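Paenibacillus xanthan lyase (Paenibacillus, PDB 6F2P) catalyses the eliminative removal of the terminal, often pyruvylated, mannose from the side chains of the polysaccharide xanthan. Local coordinates at residues R54-L57 with W58-A61; K683-A686 with S687-E690; V724-Y727 with Y728-K732. One frame throughout, in Å; residues are numbered along the deposited sequence.

Contact 1: R54-L57 with W58-A61; sequences RNRL and WNDA
In the loop that links helix 28-46 to helix 68-85, R56 reaches across the start of a type I beta turn, W58 to A61, and grips N59. Its NH1 donates to OD1 of N59 at 2.7 Å. The guanidinium and amide planes stand 79° apart, and OD1 lies at the guanidinium edge, close to its plane, while the donor is tilted out of the carbonyl plane of N59. R56 CD passes 3.2 Å from W58 O, and from there a bend at chi3 (63°) turns the guanidinium so that NH1 meets N59 OD1. That same W58 carbonyl closes the turn by accepting A61 N at 3.3 Å. A water ties the two halves together, accepting from L57 N at 2.9 Å and donating to A61 O at 2.6 Å. The W58 indole has the L57 carbonyl oxygen over one face, and CE3 packs against L57 CB. The indole NE1 is bonded to Y44 O, and H76 meets the ring edge-to-face. L57 packs on helix 95-111 through W107 and M108. This is a beta turn in an interhelical loop of the N-terminal alpha-helical domain of family 8 polysaccharide lyases.

Contact 2: K683-A686 with S687-E690; sequences KETA and SDFE
K683 and E690 face each other as an antiparallel hydrogen-bonded pair, where strand 678-684 turns back into strand 688-694. Backbone bonds come first: K683 N gives to E690 O at 2.9 Å, and E690 N returns to K683 O at 2.8 Å. The next pair, E684 with F689, is non-hydrogen-bonded, and F689 CA adds a CA-H...O contact to K683 O. Nearer the bend, T685 N donates to D688 O at 2.9 Å.

The T685 hydroxyl does the polar work inside the turn. With chi1 at 76°, OG1 sits between its own backbone N and carbonyl carbon, which turns it in toward the bend, where it accepts D688 N at 3.0 Å and, weakly, S687 N. D688 bends back over the same hydroxyl, bringing OD1 within 2.8 Å of T685 OG1. A water then donates to D688 OD1 and to K683 O, linking the carboxylate with the strand opposite. S687 OG adds a weak bond to D688 OD2.

Apolar contact is made by E684 and F689. The aliphatic part of E684 runs beside the ring, CB lying 3.8 Å from F689 CD2; beyond it OE1 lies at the ring edge, 3.6 Å from CE2, with the carboxylate turned 56° from the ring plane. E684 OE2 makes a long, weak ion pair with K710, whereas K683 NZ is held by L654 O.

K683 and E690 share the other face and both rest on I462 and L463, while F689 continues the sheet by backbone bonding to F749. A short connection, T685 to S687, between neighbouring antiparallel strands is the hallmark of a beta hairpin, here within the C-terminal beta-sandwich domain of the lyase.

Contact 3: V724-Y727 with Y728-K732; sequences VIQY and YPTMK
I725 and Q726 together face K732 in a classic beta bulge, K732 O accepting I725 N at 2.6 Å and Q726 N at 3.0 Å, both from the same face of the carbonyl plane. K732 N replies to Q726 O at 2.9 Å, so Q726 and K732 form the antiparallel hydrogen-bonded pair of this hairpin. Q726 O also receives a CA-H...O contact from M731.

Q726 carries the side-chain part. Its CG is anti to the backbone N (chi1 -173°) and the chain stays extended, which lays it along the inside of the loop. There NE2 donates to T730 O at 2.7 Å, an almost straight bond (170°) that lies in the carbonyl plane and uses a lone pair, with T730 O also close to the plane of the glutamine amide. This bond probably sets the rotation of the amide. On the way, CD passes 3.2 Å from Y728 O, NE2 comes up against P729 CD, and CB packs 3.7 Å from K732 CB. A leucine in place of Q726 would probably leave T730 O without this N-H and the loop less firmly tied to the strand.

The bend itself includes a cis peptide between Y728 and P729. Y727 CB touches CD2 of the Y728 ring at 3.8 Å. N758 clasps the turn from outside, accepting from Y727 N and donating to Y728 O, while Y728 OH is bonded to G756 O.

Strand 722-726 is the outermost strand of its sheet, next to strand 731-736, which in turn pairs with strand 703-708. I725 leans on Y705 and K732 on D707 of that strand, while V724 and the buried M731 turn to F749 on strand 744-750 of the facing sheet.

How the contacts relate
Contacts 2 and 3 are close neighbours, with centres about 15 Å apart, and belong to two different sheets packed against each other. They meet where CG of F689 in contact 2 lies 4.1 Å from CE of M731 in contact 3, beside F749, which serves both hairpins. Contact 1 is remote: its centre is about 73 Å from contact 2 and 79 Å from contact 3, on the other side of the chain's centre, in the helical domain. Family 8 lyases generally bind substrate between helical and central beta domains. Near contact 2, a methylpentanediol, probably from crystallisation, lies about 3 Å from the E690 side chain, and a calcium ion about 11 Å from that of K683.

Contact 1: R54-L57 with W58-A61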
ATOM      1  N   ARG A  54      35.346   0.617  47.266  1.00 24.48           N
ATOM      2  CA  ARG A  54      35.097   0.666  45.819  1.00 24.40           C
ATOM      3  C   ARG A  54      34.303   1.886  45.341  1.00 26.24           C
ATOM      4  O   ARG A  54      33.530   2.492  46.100  1.00 25.56           O
ATOM      5  CB  ARG A  54      34.395  -0.608  45.352  1.00 25.42           C
ATOM      6  CG  ARG A  54      32.972  -0.744  45.861  1.00 25.34           C
ATOM      7  CD  ARG A  54      32.467  -2.163  45.716  1.00 17.31           C
ATOM      8  NE  ARG A  54      31.370  -2.433  46.637  1.00 12.75           N
ATOM      9  CZ  ARG A  54      30.730  -3.593  46.713  1.00 20.70           C
ATOM     10  NH1 ARG A  54      31.084  -4.596  45.920  1.00 15.95           N
ATOM     11  NH2 ARG A  54      29.742  -3.751  47.585  1.00 21.12           N
ATOM     12  N   ASN A  55      34.505   2.236  44.073  1.00 22.92           N
ATOM     13  CA  ASN A  55      33.871   3.402  43.473  1.00 24.12           C
ATOM     14  C   ASN A  55      32.912   3.004  42.356  1.00 23.64           C
ATOM     15  O   ASN A  55      32.250   3.850  41.764  1.00 18.01           O
ATOM     16  CB  ASN A  55      34.934   4.353  42.929  1.00 20.56           C
ATOM     17  CG  ASN A  55      35.698   5.049  44.029  1.00 33.94           C
ATOM     18  OD1 ASN A  55      36.904   4.831  44.207  1.00 43.32           O
ATOM     19  ND2 ASN A  55      35.000   5.892  44.787  1.00 33.45           N
ATOM     20  N   ARG A  56      32.863   1.702  42.087  1.00 18.86           N
ATOM     21  CA  ARG A  56      32.076   1.108  41.016  1.00 17.47           C
ATOM     22  C   ARG A  56      32.041  -0.367  41.381  1.00 21.62           C
ATOM     23  O   ARG A  56      32.740  -0.774  42.315  1.00 24.06           O
ATOM     24  CB  ARG A  56      32.780   1.292  39.671  1.00 16.63           C
ATOM     25  CG  ARG A  56      34.154   0.636  39.635  1.00 20.66           C
ATOM     26  CD  ARG A  56      34.993   0.976  38.402  1.00 21.23           C
ATOM     27  NE  ARG A  56      35.318   2.398  38.318  1.00 19.12           N
ATOM     28  CZ  ARG A  56      36.338   2.891  37.624  1.00 15.38           C
ATOM     29  NH1 ARG A  56      37.159   2.082  36.966  1.00 14.46           N
ATOM     30  NH2 ARG A  56      36.535   4.201  37.590  1.00 18.83           N
ATOM     31  N   LEU A  57      31.251  -1.172  40.674  1.00 17.19           N
ATOM     32  CA  LEU A  57      31.215  -2.609  40.958  1.00 17.08           C
ATOM     33  C   LEU A  57      31.971  -3.420  39.916  1.00 21.23           C
ATOM     34  O   LEU A  57      32.394  -4.544  40.179  1.00 21.66           O
ATOM     35  CB  LEU A  57      29.779  -3.119  41.079  1.00 13.62           C
ATOM     36  CG  LEU A  57      28.910  -2.464  42.152  1.00 16.74           C
ATOM     37  CD1 LEU A  57      27.599  -3.214  42.286  1.00 14.75           C
ATOM     38  CD2 LEU A  57      29.622  -2.378  43.499  1.00 16.78           C
ATOM     39  N   TRP A  58      32.102  -2.856  38.720  1.00 23.62           N
ATOM     40  CA  TRP A  58      32.922  -3.447  37.674  1.00 20.41           C
ATOM     41  C   TRP A  58      33.638  -2.309  36.982  1.00 24.28           C
ATOM     42  O   TRP A  58      33.127  -1.193  36.939  1.00 24.81           O
ATOM     43  CB  TRP A  58      32.076  -4.210  36.660  1.00 19.86           C
ATOM     44  CG  TRP A  58      31.638  -5.550  37.124  1.00 20.30           C
ATOM     45  CD1 TRP A  58      32.297  -6.731  36.953  1.00 19.87           C
ATOM     46  CD2 TRP A  58      30.429  -5.862  37.828  1.00 16.84           C
ATOM     47  NE1 TRP A  58      31.580  -7.758  37.516  1.00 18.81           N
ATOM     48  CE2 TRP A  58      30.429  -7.252  38.061  1.00 20.21           C
ATOM     49  CE3 TRP A  58      29.354  -5.098  38.297  1.00 15.40           C
ATOM     50  CZ2 TRP A  58      29.389  -7.899  38.740  1.00 18.39           C
ATOM     51  CZ3 TRP A  58      28.322  -5.740  38.973  1.00 14.60           C
ATOM     52  CH2 TRP A  58      28.352  -7.126  39.190  1.00 18.04           C
ATOM     53  N   ASN A  59      34.823  -2.586  36.449  1.00 24.46           N
ATOM     54  CA  ASN A  59      35.585  -1.567  35.751  1.00 24.43           C
ATOM     55  C   ASN A  59      34.969  -1.216  34.403  1.00 25.55           C
ATOM     56  O   ASN A  59      35.118  -0.101  33.907  1.00 26.91           O
ATOM     57  CB  ASN A  59      37.041  -2.004  35.579  1.00 22.09           C
ATOM     58  CG  ASN A  59      37.913  -1.589  36.749  1.00 24.17           C
ATOM     59  OD1 ASN A  59      37.666  -0.560  37.393  1.00 21.51           O
ATOM     60  ND2 ASN A  59      38.940  -2.387  37.032  1.00 15.36           N
ATOM     61  N   ASP A  60      34.258  -2.166  33.814  1.00 22.27           N
ATOM     62  CA  ASP A  60      33.668  -1.938  32.506  1.00 22.04           C
ATOM     63  C   ASP A  60      32.407  -1.090  32.638  1.00 23.44           C
ATOM     64  O   ASP A  60      31.678  -0.877  31.664  1.00 21.17           O
ATOM     65  CB  ASP A  60      33.383  -3.268  31.796  1.00 21.92           C
ATOM     66  CG  ASP A  60      32.198  -4.028  32.392  1.00 23.13           C
ATOM     67  OD1 ASP A  60      31.698  -3.660  33.478  1.00 26.28           O
ATOM     68  OD2 ASP A  60      31.771  -5.023  31.768  1.00 29.61           O
ATOM     69  N   ALA A  61      32.148  -0.633  33.859  1.00 18.30           N
ATOM     70  CA  ALA A  61      30.987   0.197  34.133  1.00 19.89           C
ATOM     71  C   ALA A  61      31.329   1.278  35.137  1.00 18.25           C
ATOM     72  O   ALA A  61      30.805   1.269  36.250  1.00 22.22           O
ATOM     73  CB  ALA A  61      29.839  -0.654  34.647  1.00 22.01           C
TER
HETATM   74  O   HOH W   1      30.147  -0.440  38.105  1.00 22.44           O

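Contact 2: K683-A686 with S687-E690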
ATOM      1  N   LYS A 683      -8.621 -12.765 -13.377  1.00 18.88           N
ATOM      2  CA  LYS A 683      -8.673 -14.223 -13.421  1.00 17.88           C
ATOM      3  C   LYS A 683      -9.870 -14.667 -14.267  1.00 23.21           C
ATOM      4  O   LYS A 683     -11.019 -14.319 -13.968  1.00 22.39           O
ATOM      5  CB  LYS A 683      -8.770 -14.803 -12.008  1.00 14.96           C
ATOM      6  CG  LYS A 683      -9.176 -16.266 -11.950  1.00 16.95           C
ATOM      7  CD  LYS A 683      -8.045 -17.202 -12.349  1.00 23.90           C
ATOM      8  CE  LYS A 683      -8.578 -18.608 -12.682  1.00 27.08           C
ATOM      9  NZ  LYS A 683      -7.547 -19.685 -12.485  1.00 27.58           N
ATOM     10  N   GLU A 684      -9.596 -15.411 -15.336  1.00 22.76           N
ATOM     11  CA  GLU A 684     -10.649 -15.917 -16.209  1.00 21.71           C
ATOM     12  C   GLU A 684     -10.829 -17.434 -16.102  1.00 23.65           C
ATOM     13  O   GLU A 684      -9.863 -18.187 -16.007  1.00 25.70           O
ATOM     14  CB  GLU A 684     -10.379 -15.532 -17.664  1.00 23.72           C
ATOM     15  CG  GLU A 684     -11.390 -16.122 -18.639  1.00 30.62           C
ATOM     16  CD  GLU A 684     -11.311 -15.520 -20.031  1.00 34.84           C
ATOM     17  OE1 GLU A 684     -10.340 -14.784 -20.326  1.00 39.45           O
ATOM     18  OE2 GLU A 684     -12.228 -15.793 -20.831  1.00 34.32           O
ATOM     19  N   THR A 685     -12.080 -17.868 -16.090  1.00 21.32           N
ATOM     20  CA  THR A 685     -12.414 -19.282 -16.175  1.00 26.04           C
ATOM     21  C   THR A 685     -13.525 -19.437 -17.216  1.00 28.16           C
ATOM     22  O   THR A 685     -13.965 -18.451 -17.815  1.00 27.00           O
ATOM     23  CB  THR A 685     -12.916 -19.835 -14.830  1.00 24.39           C
ATOM     24  OG1 THR A 685     -14.263 -19.393 -14.605  1.00 29.58           O
ATOM     25  CG2 THR A 685     -12.035 -19.371 -13.697  1.00 23.24           C
ATOM     26  N   ALA A 686     -13.980 -20.666 -17.431  1.00 27.66           N
ATOM     27  CA  ALA A 686     -15.058 -20.900 -18.390  1.00 33.52           C
ATOM     28  C   ALA A 686     -16.336 -20.198 -17.954  1.00 29.36           C
ATOM     29  O   ALA A 686     -17.060 -19.657 -18.786  1.00 28.94           O
ATOM     30  CB  ALA A 686     -15.312 -22.386 -18.581  1.00 23.94           C
ATOM     31  N   SER A 687     -16.588 -20.183 -16.646  1.00 27.83           N
ATOM     32  CA  SER A 687     -17.850 -19.678 -16.112  1.00 24.63           C
ATOM     33  C   SER A 687     -17.832 -18.232 -15.595  1.00 26.12           C
ATOM     34  O   SER A 687     -18.886 -17.630 -15.411  1.00 27.83           O
ATOM     35  CB  SER A 687     -18.358 -20.608 -15.012  1.00 23.33           C
ATOM     36  OG  SER A 687     -17.496 -20.576 -13.887  1.00 43.86           O
ATOM     37  N   ASP A 688     -16.656 -17.666 -15.355  1.00 31.22           N
ATOM     38  CA  ASP A 688     -16.609 -16.321 -14.782  1.00 22.55           C
ATOM     39  C   ASP A 688     -15.333 -15.546 -15.070  1.00 28.80           C
ATOM     40  O   ASP A 688     -14.333 -16.088 -15.551  1.00 29.13           O
ATOM     41  CB  ASP A 688     -16.863 -16.365 -13.274  1.00 23.36           C
ATOM     42  CG  ASP A 688     -15.970 -17.365 -12.554  1.00 33.71           C
ATOM     43  OD1 ASP A 688     -14.733 -17.307 -12.725  1.00 35.30           O
ATOM     44  OD2 ASP A 688     -16.509 -18.215 -11.816  1.00 33.99           O
ATOM     45  N   PHE A 689     -15.380 -14.261 -14.754  1.00 25.79           N
ATOM     46  CA  PHE A 689     -14.267 -13.369 -14.995  1.00 18.16           C
ATOM     47  C   PHE A 689     -14.154 -12.433 -13.805  1.00 23.64           C
ATOM     48  O   PHE A 689     -15.098 -11.704 -13.488  1.00 20.36           O
ATOM     49  CB  PHE A 689     -14.515 -12.566 -16.262  1.00 17.26           C
ATOM     50  CG  PHE A 689     -13.292 -11.946 -16.827  1.00 17.96           C
ATOM     51  CD1 PHE A 689     -12.753 -10.807 -16.260  1.00 19.94           C
ATOM     52  CD2 PHE A 689     -12.677 -12.496 -17.936  1.00 17.06           C
ATOM     53  CE1 PHE A 689     -11.609 -10.232 -16.787  1.00 17.80           C
ATOM     54  CE2 PHE A 689     -11.540 -11.931 -18.465  1.00 18.48           C
ATOM     55  CZ  PHE A 689     -11.005 -10.796 -17.893  1.00 19.34           C
ATOM     56  N   GLU A 690     -13.004 -12.458 -13.139  1.00 25.12           N
ATOM     57  CA  GLU A 690     -12.814 -11.631 -11.957  1.00 20.00           C
ATOM     58  C   GLU A 690     -11.728 -10.581 -12.171  1.00 20.23           C
ATOM     59  O   GLU A 690     -10.701 -10.844 -12.802  1.00 17.26           O
ATOM     60  CB  GLU A 690     -12.496 -12.503 -10.750  1.00 17.10           C
ATOM     61  CG  GLU A 690     -12.201 -11.714  -9.505  1.00 22.53           C
ATOM     62  CD  GLU A 690     -11.791 -12.591  -8.342  1.00 19.85           C
ATOM     63  OE1 GLU A 690     -11.602 -13.809  -8.540  1.00 27.70           O
ATOM     64  OE2 GLU A 690     -11.662 -12.052  -7.226  1.00 15.68           O
TER
HETATM   65  O   HOH W   2     -12.910 -15.565 -11.985  1.00 29.95           O

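Contact 3: V724-Y727 with Y728-K732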
ATOM      1  N   VAL A 724     -21.089  -1.366 -11.162  1.00 18.63           N
ATOM      2  CA  VAL A 724     -21.140  -1.990 -12.478  1.00 20.02           C
ATOM      3  C   VAL A 724     -21.825  -1.065 -13.481  1.00 20.70           C
ATOM      4  O   VAL A 724     -22.874  -0.496 -13.193  1.00 20.26           O
ATOM      5  CB  VAL A 724     -21.867  -3.334 -12.431  1.00 19.77           C
ATOM      6  CG1 VAL A 724     -21.934  -3.940 -13.819  1.00 25.58           C
ATOM      7  CG2 VAL A 724     -21.159  -4.268 -11.490  1.00 16.87           C
ATOM      8  N   ILE A 725     -21.217  -0.898 -14.649  1.00 18.85           N
ATOM      9  CA  ILE A 725     -21.752   0.015 -15.654  1.00 22.14           C
ATOM     10  C   ILE A 725     -22.359  -0.732 -16.835  1.00 22.40           C
ATOM     11  O   ILE A 725     -23.362  -0.295 -17.406  1.00 24.58           O
ATOM     12  CB  ILE A 725     -20.675   0.999 -16.130  1.00 20.27           C
ATOM     13  CG1 ILE A 725     -20.193   1.833 -14.945  1.00 14.76           C
ATOM     14  CG2 ILE A 725     -21.203   1.901 -17.242  1.00 15.59           C
ATOM     15  CD1 ILE A 725     -19.235   2.921 -15.336  1.00 24.08           C
ATOM     16  N   GLN A 726     -21.772  -1.874 -17.179  1.00 20.75           N
ATOM     17  CA  GLN A 726     -22.286  -2.671 -18.278  1.00 20.25           C
ATOM     18  C   GLN A 726     -21.818  -4.116 -18.212  1.00 21.16           C
ATOM     19  O   GLN A 726     -20.729  -4.390 -17.730  1.00 27.61           O
ATOM     20  CB  GLN A 726     -21.842  -2.058 -19.600  1.00 20.68           C
ATOM     21  CG  GLN A 726     -22.465  -2.702 -20.812  1.00 22.61           C
ATOM     22  CD  GLN A 726     -21.962  -2.087 -22.084  1.00 25.60           C
ATOM     23  OE1 GLN A 726     -22.579  -1.172 -22.632  1.00 30.31           O
ATOM     24  NE2 GLN A 726     -20.821  -2.569 -22.555  1.00 25.51           N
ATOM     25  N   TYR A 727     -22.644  -5.035 -18.706  1.00 27.59           N
ATOM     26  CA  TYR A 727     -22.280  -6.445 -18.818  1.00 24.10           C
ATOM     27  C   TYR A 727     -21.907  -6.834 -20.247  1.00 24.51           C
ATOM     28  O   TYR A 727     -20.906  -7.509 -20.476  1.00 22.36           O
ATOM     29  CB  TYR A 727     -23.439  -7.324 -18.361  1.00 24.42           C
ATOM     30  CG  TYR A 727     -23.829  -7.097 -16.930  1.00 30.43           C
ATOM     31  CD1 TYR A 727     -22.912  -7.293 -15.904  1.00 28.86           C
ATOM     32  CD2 TYR A 727     -25.113  -6.696 -16.597  1.00 23.72           C
ATOM     33  CE1 TYR A 727     -23.264  -7.093 -14.585  1.00 28.12           C
ATOM     34  CE2 TYR A 727     -25.477  -6.491 -15.283  1.00 26.96           C
ATOM     35  CZ  TYR A 727     -24.548  -6.688 -14.279  1.00 34.86           C
ATOM     36  OH  TYR A 727     -24.902  -6.478 -12.966  1.00 39.59           O
ATOM     37  N   TYR A 728     -22.730  -6.420 -21.205  1.00 24.76           N
ATOM     38  CA  TYR A 728     -22.513  -6.776 -22.601  1.00 23.07           C
ATOM     39  C   TYR A 728     -22.760  -5.568 -23.506  1.00 20.90           C
ATOM     40  O   TYR A 728     -23.532  -4.682 -23.158  1.00 27.95           O
ATOM     41  CB  TYR A 728     -23.398  -7.967 -22.990  1.00 27.87           C
ATOM     42  CG  TYR A 728     -24.858  -7.835 -22.584  1.00 37.66           C
ATOM     43  CD1 TYR A 728     -25.743  -7.049 -23.323  1.00 32.22           C
ATOM     44  CD2 TYR A 728     -25.357  -8.511 -21.474  1.00 36.50           C
ATOM     45  CE1 TYR A 728     -27.074  -6.929 -22.958  1.00 30.68           C
ATOM     46  CE2 TYR A 728     -26.694  -8.399 -21.103  1.00 31.70           C
ATOM     47  CZ  TYR A 728     -27.544  -7.608 -21.849  1.00 35.99           C
ATOM     48  OH  TYR A 728     -28.865  -7.495 -21.486  1.00 37.78           O
ATOM     49  N   PRO A 729     -22.086  -5.505 -24.662  1.00 19.53           N
ATOM     50  CA  PRO A 729     -21.153  -6.484 -25.234  1.00 23.33           C
ATOM     51  C   PRO A 729     -19.787  -6.514 -24.533  1.00 23.83           C
ATOM     52  O   PRO A 729     -19.011  -7.443 -24.764  1.00 25.09           O
ATOM     53  CB  PRO A 729     -20.992  -5.998 -26.674  1.00 14.47           C
ATOM     54  CG  PRO A 729     -21.125  -4.518 -26.558  1.00 21.48           C
ATOM     55  CD  PRO A 729     -22.173  -4.286 -25.490  1.00 16.07           C
ATOM     56  N   THR A 730     -19.492  -5.518 -23.701  1.00 18.82           N
ATOM     57  CA  THR A 730     -18.252  -5.531 -22.921  1.00 22.89           C
ATOM     58  C   THR A 730     -18.480  -5.160 -21.457  1.00 23.22           C
ATOM     59  O   THR A 730     -19.379  -4.371 -21.139  1.00 24.30           O
ATOM     60  CB  THR A 730     -17.181  -4.593 -23.521  1.00 23.13           C
ATOM     61  OG1 THR A 730     -17.703  -3.263 -23.634  1.00 20.40           O
ATOM     62  CG2 THR A 730     -16.759  -5.068 -24.890  1.00 26.94           C
ATOM     63  N   MET A 731     -17.670  -5.735 -20.570  1.00 20.79           N
ATOM     64  CA  MET A 731     -17.737  -5.411 -19.145  1.00 18.84           C
ATOM     65  C   MET A 731     -17.278  -3.982 -18.878  1.00 21.75           C
ATOM     66  O   MET A 731     -16.237  -3.555 -19.368  1.00 25.22           O
ATOM     67  CB  MET A 731     -16.908  -6.394 -18.322  1.00 17.46           C
ATOM     68  CG  MET A 731     -17.600  -7.714 -18.076  1.00 18.27           C
ATOM     69  SD  MET A 731     -16.474  -9.014 -17.535  1.00 20.63           S
ATOM     70  CE  MET A 731     -15.870  -9.669 -19.089  1.00 19.12           C
ATOM     71  N   LYS A 732     -18.071  -3.237 -18.118  1.00 21.09           N
ATOM     72  CA  LYS A 732     -17.709  -1.876 -17.747  1.00 21.66           C
ATOM     73  C   LYS A 732     -18.040  -1.638 -16.288  1.00 19.32           C
ATOM     74  O   LYS A 732     -19.134  -1.966 -15.845  1.00 22.37           O
ATOM     75  CB  LYS A 732     -18.447  -0.850 -18.614  1.00 21.89           C
ATOM     76  CG  LYS A 732     -17.976  -0.799 -20.058  1.00 24.26           C
ATOM     77  CD  LYS A 732     -18.594   0.379 -20.820  1.00 18.67           C
ATOM     78  CE  LYS A 732     -17.934   0.539 -22.189  1.00 22.81           C
ATOM     79  NZ  LYS A 732     -18.533   1.619 -23.023  1.00 30.16           N
TER